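Local coordinates for periplasmic cell division protein (SufI) (Aquifex aeolicus, PDB 6SYY) that probably couples the oxidation of its substrates to the reduction of oxygen, as multicopper oxidases do, using a set of bound copper ions, at residues A[63-68]-A[85-90]. Numbering follows the deposited sequence.
Sequences VSITAK and YEIDNE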
loop_
_atom_site.group_PDB
_atom_site.type_symbol
_atom_site.label_atom_id
_atom_site.label_comp_id
_atom_site.label_asym_id
_atom_site.label_seq_id
_atom_site.Cartn_x
_atom_site.Cartn_y
_atom_site.Cartn_z
ATOM N N VAL A 63 21.369 4.017 -7.304
ATOM C CA VAL A 63 21.241 3.031 -6.239
ATOM C C VAL A 63 20.758 1.722 -6.844
ATOM O O VAL A 63 19.732 1.695 -7.535
ATOM C CB VAL A 63 20.258 3.499 -5.150
ATOM C CG1 VAL A 63 20.048 2.400 -4.117
ATOM C CG2 VAL A 63 20.747 4.779 -4.508
ATOM N N SER A 64 21.483 0.639 -6.575
ATOM C CA SER A 64 21.081 -0.688 -7.021
ATOM C C SER A 64 20.111 -1.295 -6.017
ATOM O O SER A 64 20.374 -1.307 -4.810
ATOM C CB SER A 64 22.299 -1.597 -7.202
ATOM O OG SER A 64 23.132 -1.131 -8.250
ATOM N N ILE A 65 18.983 -1.783 -6.518
ATOM C CA ILE A 65 18.008 -2.511 -5.720
ATOM C C ILE A 65 17.923 -3.908 -6.310
ATOM O O ILE A 65 17.390 -4.090 -7.413
ATOM C CB ILE A 65 16.638 -1.822 -5.710
ATOM C CG1 ILE A 65 16.793 -0.364 -5.280
ATOM C CG2 ILE A 65 15.683 -2.558 -4.787
ATOM C CD1 ILE A 65 15.553 0.451 -5.458
ATOM N N THR A 66 18.453 -4.892 -5.594
ATOM C CA THR A 66 18.581 -6.248 -6.108
ATOM C C THR A 66 17.560 -7.152 -5.436
ATOM O O THR A 66 17.536 -7.260 -4.206
ATOM C CB THR A 66 19.990 -6.788 -5.884
ATOM O OG1 THR A 66 20.943 -5.866 -6.423
ATOM C CG2 THR A 66 20.147 -8.137 -6.570
ATOM N N ALA A 67 16.721 -7.800 -6.242
ATOM C CA ALA A 67 15.849 -8.858 -5.753
ATOM C C ALA A 67 16.595 -10.180 -5.839
ATOM O O ALA A 67 17.194 -10.491 -6.871
ATOM C CB ALA A 67 14.555 -8.923 -6.562
ATOM N N LYS A 68 16.574 -10.950 -4.755
ATOM C CA LYS A 68 17.350 -12.178 -4.720
ATOM C C LYS A 68 16.704 -13.171 -3.766
ATOM O O LYS A 68 15.939 -12.804 -2.868
ATOM C CB LYS A 68 18.802 -11.909 -4.299
ATOM C CG LYS A 68 18.964 -11.502 -2.842
ATOM C CD LYS A 68 20.425 -11.562 -2.420
ATOM C CE LYS A 68 20.555 -11.452 -0.914
ATOM N NZ LYS A 68 21.970 -11.502 -0.453
ATOM N N TYR A 85 14.406 -7.538 -1.399
ATOM C CA TYR A 85 15.073 -6.436 -2.076
ATOM C C TYR A 85 16.296 -6.063 -1.250
ATOM O O TYR A 85 16.169 -5.735 -0.064
ATOM C CB TYR A 85 14.135 -5.237 -2.227
ATOM C CG TYR A 85 13.076 -5.377 -3.303
ATOM C CD1 TYR A 85 13.417 -5.732 -4.603
ATOM C CD2 TYR A 85 11.736 -5.143 -3.019
ATOM C CE1 TYR A 85 12.445 -5.852 -5.593
ATOM C CE2 TYR A 85 10.760 -5.259 -3.997
ATOM C CZ TYR A 85 11.118 -5.614 -5.281
ATOM O OH TYR A 85 10.148 -5.730 -6.251
ATOM N N GLU A 86 17.479 -6.141 -1.856
ATOM C CA GLU A 86 18.717 -5.767 -1.182
ATOM C C GLU A 86 19.125 -4.369 -1.626
ATOM O O GLU A 86 19.319 -4.121 -2.821
ATOM C CB GLU A 86 19.847 -6.761 -1.451
ATOM C CG GLU A 86 21.145 -6.361 -0.745
ATOM C CD GLU A 86 22.121 -7.509 -0.567
ATOM O OE1 GLU A 86 21.874 -8.601 -1.118
ATOM O OE2 GLU A 86 23.141 -7.314 0.128
ATOM N N ILE A 87 19.244 -3.464 -0.659
ATOM C CA ILE A 87 19.670 -2.091 -0.887
ATOM C C ILE A 87 20.715 -1.777 0.170
ATOM O O ILE A 87 20.389 -1.703 1.361
ATOM C CB ILE A 87 18.505 -1.098 -0.800
ATOM C CG1 ILE A 87 17.395 -1.484 -1.775
ATOM C CG2 ILE A 87 18.997 0.307 -1.077
ATOM C CD1 ILE A 87 16.102 -0.738 -1.540
ATOM N N ASP A 88 21.968 -1.604 -0.255
ATOM C CA ASP A 88 23.047 -1.198 0.647
ATOM C C ASP A 88 23.181 -2.180 1.812
ATOM O O ASP A 88 23.267 -1.789 2.979
ATOM C CB ASP A 88 22.820 0.232 1.148
ATOM C CG ASP A 88 24.074 0.866 1.717
ATOM O OD1 ASP A 88 25.060 1.013 0.963
ATOM O OD2 ASP A 88 24.065 1.233 2.913
ATOM N N ASN A 89 23.170 -3.474 1.481
ATOM C CA ASN A 89 23.320 -4.553 2.462
ATOM C C ASN A 89 22.223 -4.516 3.526
ATOM O O ASN A 89 22.454 -4.830 4.696
ATOM C CB ASN A 89 24.707 -4.525 3.108
ATOM C CG ASN A 89 25.592 -5.642 2.608
ATOM O OD1 ASN A 89 26.007 -5.648 1.448
ATOM N ND2 ASN A 89 25.881 -6.604 3.479
ATOM N N GLU A 90 21.019 -4.133 3.112
ATOM C CA GLU A 90 19.828 -4.180 3.947
ATOM C C GLU A 90 18.722 -4.878 3.177
ATOM O O GLU A 90 18.580 -4.679 1.968
ATOM C CB GLU A 90 19.363 -2.778 4.357
ATOM C CG GLU A 90 20.245 -2.092 5.382
ATOM C CD GLU A 90 19.807 -0.665 5.651
ATOM O OE1 GLU A 90 20.296 0.254 4.960
ATOM O OE2 GLU A 90 18.962 -0.466 6.546
HETATM O O HOH W 1 21.642 -4.043 -4.524
HETATM O O HOH W 2 22.617 -1.072 -3.221
#
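T66 and E86 form the hydrogen-bonded pair of an antiparallel beta hairpin, and the two faces of this ladder illustrate how one sheet can be apolar on the face of A67 and Y85 and polar on that of T66 and E86. T66 N donates a hydrogen bond to E86 O at 3.0 Å, and E86 N returns a bond to T66 O; A67 and Y85 follow as a non-hydrogen-bonded pair. On the buried face I65 and I87 lie side by side and point the same way, with I65 CG2 3.6 Å from I87 CG1. I65 CG1 lies beside the backbone N (chi1 -53°), which turns CG2 toward both I87 and the Y85 ring; CG2 meets Y85 CD1 at 3.9 Å. A67 CB touches CE1 of the same ring at 3.8 Å, while the V63 and I87 side chains cross at about a right angle, CG1 of V63 meeting CG2 of I87. I117, W119 and F107 continue this packing inside the cupredoxin-like domain, where Y85 lies close to the copper ligand H159.

The other face is polar and wetter. Water fills in beside the T66–E86 pair and next to D88: one molecule joins S64 O, weakly, to T66 OG1 and E86 O, and a second spans S64 O and D88 N at 2.8 Å and 3.1 Å. K68 stretches its extended chain across to E86 and forms a salt bridge from NZ to OE1 at 3.0 Å, meeting the syn side of the carboxylate but 27° out of its plane. The same ammonium is hydrogen-bonded to Y91 OH, its stronger partner. A methionine in place of K68 would probably leave the E86 carboxylate without its countercharge and Y91 OH without this partner. The chemistry thus implies a division of labour: close-fitting aliphatic and aromatic groups join the hairpin to the domain interior, while paired charges and bridging waters link its strands on the more open face.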